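Local coordinates for protein 2,4-dihydroxyhept-2-ene-1,7-dioic acid aldolase (Kordia algicida OT-1, PDB 6BDE) that binds heme b and probably senses nitric oxide through the heme iron, at residues I5-L10 / Y37-T42; L31-V36 / F45-Q50. The protein carries 1 engineered substitution. All blocks are in the same frame, centred on the assembly; numbering follows the deposited sequence.

Interaction 1 of 2, residues I5-L10 / Y37-T42; sequences IFTEFL and YTSIGT. With HEM (protoporphyrin IX containing Fe), chain B.
Phe6 and Tyr37 stack ring against ring where the N-terminal helix of this H-NOX domain, residues 3-17, meets the loop leading from helix 19-27 to helix 45-59. The pair is an offset stack, with centroids 4.2 Å apart and planes inclined by only 12°. The Tyr37 side chain leaves the loop with CG anti to its own carbonyl carbon (chi1 -55°), which carries the ring over to the helix. Tyr37 CB sits 4.0 Å from the methyl CG2 of Thr7 and equally close to Phe6 CB. At CG and the two CD atoms the ring takes Phe6 CB over its face, a CH-pi contact 3.7 Å from the centroid. Leu10 CD1 lies near the ring plane at the edge, 3.9 Å from Tyr37 CE2. Farther out, CE1 rides over the Phe6 ring, displaced toward the rim, and CZ meets Phe6 CD1. The hydroxyl ends beside Phe6 CD1 and CE1 and is hydrogen-bonded to Glu47 OE1. Beyond Tyr37 the chain makes a type I turn from Thr38 to Gly41, where Lys2 NZ donates a hydrogen bond to the carbonyl oxygen of Ile40. Ile5, the residue before Phe6, belongs to the heme pocket, its CD1 lying 3.6 Å from heme CAA.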
loop_
_atom_site.group_PDB
_atom_site.type_symbol
_atom_site.label_atom_id
_atom_site.label_comp_id
_atom_site.label_asym_id
_atom_site.label_seq_id
_atom_site.Cartn_x
_atom_site.Cartn_y
_atom_site.Cartn_z
ATOM N N ILE A 5 -2.323 9.973 -2.330
ATOM C CA ILE A 5 -1.253 9.005 -2.543
ATOM C C ILE A 5 -0.008 9.699 -3.080
ATOM O O ILE A 5 1.120 9.344 -2.721
ATOM C CB ILE A 5 -1.731 7.884 -3.482
ATOM C CG1 ILE A 5 -3.057 7.309 -2.984
ATOM C CG2 ILE A 5 -0.684 6.786 -3.582
ATOM C CD1 ILE A 5 -2.966 6.682 -1.610
ATOM N N PHE A 6 -0.190 10.703 -3.941
ATOM C CA PHE A 6 0.951 11.429 -4.490
ATOM C C PHE A 6 1.605 12.311 -3.433
ATOM O O PHE A 6 2.833 12.321 -3.291
ATOM C CB PHE A 6 0.511 12.271 -5.689
ATOM C CG PHE A 6 0.283 11.476 -6.942
ATOM C CD1 PHE A 6 1.335 11.181 -7.794
ATOM C CD2 PHE A 6 -0.987 11.033 -7.274
ATOM C CE1 PHE A 6 1.124 10.453 -8.952
ATOM C CE2 PHE A 6 -1.204 10.306 -8.430
ATOM C CZ PHE A 6 -0.146 10.015 -9.269
ATOM N N THR A 7 0.795 13.061 -2.679
ATOM C CA THR A 7 1.346 14.014 -1.720
ATOM C C THR A 7 2.101 13.309 -0.600
ATOM O O THR A 7 3.198 13.735 -0.217
ATOM C CB THR A 7 0.229 14.888 -1.146
ATOM O OG1 THR A 7 -0.747 14.061 -0.501
ATOM C CG2 THR A 7 -0.441 15.692 -2.252
ATOM N N GLU A 8 1.531 12.229 -0.060
ATOM C CA GLU A 8 2.210 11.490 1.000
ATOM C C GLU A 8 3.466 10.799 0.487
ATOM O O GLU A 8 4.442 10.658 1.232
ATOM C CB GLU A 8 1.261 10.465 1.622
ATOM C CG GLU A 8 0.093 11.074 2.382
ATOM C CD GLU A 8 0.513 11.733 3.682
ATOM O OE1 GLU A 8 1.605 11.406 4.193
ATOM O OE2 GLU A 8 -0.251 12.578 4.195
ATOM N N PHE A 9 3.461 10.366 -0.776
ATOM C CA PHE A 9 4.634 9.708 -1.344
ATOM C C PHE A 9 5.791 10.687 -1.493
ATOM O O PHE A 9 6.911 10.411 -1.049
ATOM C CB PHE A 9 4.279 9.078 -2.692
ATOM C CG PHE A 9 5.471 8.611 -3.481
ATOM C CD1 PHE A 9 6.162 7.470 -3.111
ATOM C CD2 PHE A 9 5.893 9.311 -4.600
ATOM C CE1 PHE A 9 7.258 7.038 -3.838
ATOM C CE2 PHE A 9 6.989 8.884 -5.331
ATOM C CZ PHE A 9 7.671 7.745 -4.950
ATOM N N LEU A 10 5.537 11.842 -2.113
ATOM C CA LEU A 10 6.600 12.824 -2.289
ATOM C C LEU A 10 7.059 13.401 -0.957
ATOM O O LEU A 10 8.221 13.797 -0.823
ATOM C CB LEU A 10 6.137 13.935 -3.230
ATOM C CG LEU A 10 5.753 13.474 -4.640
ATOM C CD1 LEU A 10 5.228 14.638 -5.463
ATOM C CD2 LEU A 10 6.936 12.805 -5.330
ATOM N N TYR A 37 0.134 18.348 -7.008
ATOM C CA TYR A 37 -0.978 17.489 -6.637
ATOM C C TYR A 37 -1.739 18.083 -5.463
ATOM O O TYR A 37 -1.164 18.743 -4.594
ATOM C CB TYR A 37 -0.499 16.081 -6.263
ATOM C CG TYR A 37 0.335 15.415 -7.326
ATOM C CD1 TYR A 37 -0.260 14.807 -8.420
ATOM C CD2 TYR A 37 1.720 15.396 -7.236
ATOM C CE1 TYR A 37 0.500 14.196 -9.395
ATOM C CE2 TYR A 37 2.491 14.788 -8.207
ATOM C CZ TYR A 37 1.876 14.190 -9.285
ATOM O OH TYR A 37 2.639 13.581 -10.256
ATOM N N THR A 38 -3.045 17.831 -5.449
ATOM C CA THR A 38 -3.905 18.142 -4.318
ATOM C C THR A 38 -4.528 16.851 -3.802
ATOM O O THR A 38 -4.719 15.894 -4.557
ATOM C CB THR A 38 -5.006 19.136 -4.699
ATOM O OG1 THR A 38 -5.925 19.270 -3.608
ATOM C CG2 THR A 38 -5.759 18.654 -5.927
ATOM N N SER A 39 -4.856 16.844 -2.505
ATOM C CA SER A 39 -5.286 15.613 -1.844
ATOM C C SER A 39 -6.535 15.024 -2.487
ATOM O O SER A 39 -6.674 13.799 -2.575
ATOM C CB SER A 39 -5.538 15.875 -0.360
ATOM O OG SER A 39 -4.335 16.196 0.313
ATOM N N ILE A 40 -7.459 15.872 -2.929
ATOM C CA ILE A 40 -8.731 15.396 -3.459
ATOM C C ILE A 40 -8.664 15.319 -4.977
ATOM O O ILE A 40 -9.673 15.053 -5.641
ATOM C CB ILE A 40 -9.891 16.293 -2.996
ATOM C CG1 ILE A 40 -9.808 17.662 -3.676
ATOM C CG2 ILE A 40 -9.878 16.431 -1.480
ATOM C CD1 ILE A 40 -11.153 18.332 -3.858
ATOM N N GLY A 41 -7.481 15.544 -5.538
ATOM C CA GLY A 41 -7.316 15.425 -6.968
ATOM C C GLY A 41 -7.286 13.980 -7.428
ATOM O O GLY A 41 -7.061 13.047 -6.656
ATOM N N THR A 42 -7.521 13.798 -8.724
ATOM C CA THR A 42 -7.502 12.481 -9.350
ATOM C C THR A 42 -6.540 12.526 -10.525
ATOM O O THR A 42 -6.714 13.337 -11.440
ATOM C CB THR A 42 -8.899 12.063 -9.813
ATOM O OG1 THR A 42 -9.775 11.989 -8.681
ATOM C CG2 THR A 42 -8.840 10.706 -10.488
HETATM C CHA HEM B . -5.250 2.147 -2.804
HETATM C CHB HEM B . -7.791 4.074 1.591
HETATM C CHC HEM B . -6.715 -0.611 4.288
HETATM C CHD HEM B . -3.950 -2.449 -0.037
HETATM C C1A HEM B . -6.062 2.848 -1.479
HETATM C C2A HEM B . -6.240 4.225 -1.749
HETATM C C3A HEM B . -6.866 4.693 -0.665
HETATM C C4A HEM B . -7.010 3.569 0.172
HETATM C CMA HEM B . -7.329 6.123 -0.399
HETATM C CAA HEM B . -5.840 5.000 -3.004
HETATM C CBA HEM B . -7.005 4.923 -3.996
HETATM C CGA HEM B . -6.745 5.786 -5.228
HETATM O O1A HEM B . -7.675 5.997 -6.052
HETATM O O2A HEM B . -5.608 6.289 -5.423
HETATM C C1B HEM B . -7.560 2.805 2.628
HETATM C C2B HEM B . -7.860 3.006 4.127
HETATM C C3B HEM B . -7.561 1.763 4.759
HETATM C C4B HEM B . -7.105 0.869 3.643
HETATM C CMB HEM B . -8.383 4.280 4.790
HETATM C CAB HEM B . -7.690 1.395 6.233
HETATM C CBB HEM B . -8.843 1.514 6.857
HETATM C C1C HEM B . -5.786 -1.311 3.031
HETATM C C2C HEM B . -5.045 -2.411 3.516
HETATM C C3C HEM B . -4.366 -2.859 2.446
HETATM C C4C HEM B . -4.749 -2.003 1.395
HETATM C CMC HEM B . -5.023 -2.970 4.936
HETATM C CAC HEM B . -3.405 -4.041 2.377
HETATM C CBC HEM B . -3.805 -5.176 1.847
HETATM C C1D HEM B . -4.211 -1.117 -1.018
HETATM C C2D HEM B . -3.284 -1.191 -2.208
HETATM C C3D HEM B . -3.574 -0.024 -2.966
HETATM C C4D HEM B . -4.679 0.727 -2.193
HETATM C CMD HEM B . -2.270 -2.282 -2.544
HETATM C CAD HEM B . -2.919 0.392 -4.283
HETATM C CBD HEM B . -3.939 0.431 -5.416
HETATM C CGD HEM B . -3.871 -0.880 -6.191
HETATM O O1D HEM B . -3.236 -1.855 -5.710
HETATM O O2D HEM B . -4.454 -0.981 -7.302
HETATM N NA HEM B . -6.459 2.344 -0.236
HETATM N NB HEM B . -6.982 1.422 2.268
HETATM N NC HEM B . -5.609 -0.936 1.695
HETATM N ND HEM B . -5.082 0.079 -0.852
HETATM FE FE HEM B . -6.481 0.481 0.551
#

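Interaction 2 of 2, residues L31-V36 / F45-Q50; sequences LESEGV and FSEMLQ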
loop_
_atom_site.group_PDB
_atom_site.type_symbol
_atom_site.label_atom_id
_atom_site.label_comp_id
_atom_site.label_asym_id
_atom_site.label_seq_id
_atom_site.Cartn_x
_atom_site.Cartn_y
_atom_site.Cartn_z
ATOM N N LEU A 31 3.898 13.258 -17.053
ATOM C CA LEU A 31 3.502 14.210 -15.971
ATOM C C LEU A 31 2.672 15.387 -16.501
ATOM O O LEU A 31 3.163 16.505 -16.660
ATOM C CB LEU A 31 4.670 14.746 -15.128
ATOM C CG LEU A 31 4.723 14.132 -13.730
ATOM C CD1 LEU A 31 4.781 12.607 -13.821
ATOM C CD2 LEU A 31 5.893 14.690 -12.928
ATOM N N GLU A 32 1.385 15.104 -16.735
ATOM C CA GLU A 32 0.427 16.147 -17.091
ATOM C C GLU A 32 0.208 17.112 -15.931
ATOM O O GLU A 32 0.020 18.317 -16.140
ATOM C CB GLU A 32 -0.893 15.500 -17.513
ATOM C CG GLU A 32 -2.059 16.451 -17.718
ATOM C CD GLU A 32 -3.351 15.708 -18.004
ATOM O OE1 GLU A 32 -3.294 14.471 -18.163
ATOM O OE2 GLU A 32 -4.418 16.354 -18.064
ATOM N N SER A 33 0.228 16.596 -14.699
ATOM C CA SER A 33 0.121 17.448 -13.521
ATOM C C SER A 33 1.333 18.353 -13.356
ATOM O O SER A 33 1.239 19.374 -12.664
ATOM C CB SER A 33 -0.043 16.590 -12.268
ATOM O OG SER A 33 1.193 15.999 -11.902
ATOM N N GLU A 34 2.465 17.995 -13.968
ATOM C CA GLU A 34 3.731 18.712 -13.817
ATOM C C GLU A 34 4.190 18.749 -12.361
ATOM O O GLU A 34 4.857 19.693 -11.933
ATOM C CB GLU A 34 3.651 20.129 -14.396
ATOM C CG GLU A 34 3.509 20.169 -15.911
ATOM C CD GLU A 34 4.846 20.118 -16.628
ATOM O OE1 GLU A 34 5.850 20.598 -16.061
ATOM O OE2 GLU A 34 4.893 19.594 -17.762
ATOM N N GLY A 35 3.833 17.724 -11.592
ATOM C CA GLY A 35 4.325 17.566 -10.240
ATOM C C GLY A 35 3.546 18.277 -9.156
ATOM O O GLY A 35 3.994 18.284 -8.004
ATOM N N VAL A 36 2.401 18.871 -9.476
ATOM C CA VAL A 36 1.589 19.588 -8.499
ATOM C C VAL A 36 0.321 18.783 -8.252
ATOM O O VAL A 36 -0.481 18.573 -9.172
ATOM C CB VAL A 36 1.260 21.012 -8.967
ATOM C CG1 VAL A 36 0.846 21.871 -7.781
ATOM C CG2 VAL A 36 2.454 21.623 -9.684
ATOM N N PHE A 45 -2.371 6.912 -12.923
ATOM C CA PHE A 45 -1.348 6.136 -12.230
ATOM C C PHE A 45 -0.029 6.146 -12.989
ATOM O O PHE A 45 1.035 5.958 -12.386
ATOM C CB PHE A 45 -1.821 4.698 -12.016
ATOM C CG PHE A 45 -0.760 3.790 -11.462
ATOM C CD1 PHE A 45 -0.407 3.854 -10.124
ATOM C CD2 PHE A 45 -0.105 2.886 -12.280
ATOM C CE1 PHE A 45 0.573 3.024 -9.612
ATOM C CE2 PHE A 45 0.875 2.053 -11.774
ATOM C CZ PHE A 45 1.215 2.124 -10.438
ATOM N N SER A 46 -0.074 6.360 -14.309
ATOM C CA SER A 46 1.153 6.421 -15.097
ATOM C C SER A 46 2.089 7.511 -14.592
ATOM O O SER A 46 3.307 7.419 -14.778
ATOM C CB SER A 46 0.819 6.647 -16.571
ATOM O OG SER A 46 0.102 7.856 -16.748
ATOM N N GLU A 47 1.539 8.546 -13.956
ATOM C CA GLU A 47 2.375 9.562 -13.329
ATOM C C GLU A 47 3.146 8.977 -12.152
ATOM O O GLU A 47 4.358 9.190 -12.020
ATOM C CB GLU A 47 1.512 10.740 -12.879
ATOM C CG GLU A 47 1.239 11.767 -13.965
ATOM C CD GLU A 47 0.810 13.101 -13.395
ATOM O OE1 GLU A 47 1.229 13.415 -12.262
ATOM O OE2 GLU A 47 0.065 13.838 -14.074
ATOM N N MET A 48 2.455 8.228 -11.287
ATOM C CA MET A 48 3.111 7.616 -10.135
ATOM C C MET A 48 4.126 6.565 -10.569
ATOM O O MET A 48 5.194 6.439 -9.959
ATOM C CB MET A 48 2.061 7.003 -9.207
ATOM C CG MET A 48 2.624 6.161 -8.071
ATOM S SD MET A 48 3.790 7.063 -7.032
ATOM C CE MET A 48 2.672 8.078 -6.072
ATOM N N LEU A 49 3.811 5.802 -11.620
ATOM C CA LEU A 49 4.754 4.806 -12.117
ATOM C C LEU A 49 6.043 5.460 -12.597
ATOM O O LEU A 49 7.138 4.925 -12.384
ATOM C CB LEU A 49 4.111 3.988 -13.239
ATOM C CG LEU A 49 4.949 2.845 -13.813
ATOM C CD1 LEU A 49 5.342 1.863 -12.722
ATOM C CD2 LEU A 49 4.197 2.135 -14.930
ATOM N N GLN A 50 5.935 6.624 -13.245
ATOM C CA GLN A 50 7.125 7.367 -13.643
ATOM C C GLN A 50 7.928 7.801 -12.424
ATOM O O GLN A 50 9.159 7.684 -12.401
ATOM C CB GLN A 50 6.732 8.586 -14.479
ATOM C CG GLN A 50 6.242 8.268 -15.877
ATOM C CD GLN A 50 6.014 9.520 -16.701
ATOM O OE1 GLN A 50 6.962 10.161 -17.153
ATOM N NE2 GLN A 50 4.749 9.878 -16.895
#
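Glu47 reaches from helix 45-59 to Ser33 and grips it with both carboxylate oxygens. Two hydrogen bonds carry the contact. The backbone N of Ser33 donates a hydrogen bond to Glu47 OE2 at 2.8 Å, a nearly straight bond (164°) that meets the syn side of the oxygen but lies well out of the carboxylate plane. The hydroxyl OG of Ser33 donates to Glu47 OE1, also on the syn side, and this bond is short at 2.6 Å. The carboxylate thus has both oxygens occupied by one residue, which restricts its rotation. OE1 has a further hydrogen-bonding partner in the hydroxyl of Tyr37. With a glutamine in its place, one oxygen would become an NH2 facing a donor, and one of the two Ser33 bonds is likely to be lost, leaving that donor without its mate.

Ser33 OG also works within its own loop. It accepts from the backbone N of Gly35 at 3.2 Å, forming an ST turn, and Ser33 is also the first residue of a type I' beta turn that ends at Val36, with Gly35 in its third position. In the H-NOX domain this loop follows helix 19-27, so the carboxylate ties the connection to the helix that follows it.

Apolar packing flanks the polar grip. Leu31, preceded by a cis peptide bond, crosses the Glu47 chain obliquely, its CD1 lying 3.6 Å from CG and 3.9 Å from CB of Glu47. The methylene part of the glutamate, extended beyond CG (chi2 -160°), is therefore lined by leucine carbon. One helical turn on, Gln50 comes near Leu31 with its amide, NE2 lying 4.1 Å from Leu31 CD1; that same NE2 donates to the carbonyl oxygen of Glu30.

How the interactions relate
Interactions 1 and 2 lie side by side, their centres about 10 Å apart, and along the chain their segments alternate. They meet at one polar point: Tyr37 OH and Glu47 OE1 stand 2.5 Å apart, a probable hydrogen bond joining the ring stack of interaction 1 to the carboxylate of interaction 2. Packing adds to the junction: Phe6 CE1 lies 3.5 Å from the backbone N of Met48, and Phe9 CD2 3.8 Å from Met48 CE, so helices 3-17 and 45-59 pack directly on each other beside the loop. Interaction 1 is the nearer to the heme, reaching it through Ile5, whereas the Glu47 side chain stays about 11 Å from the bound heme.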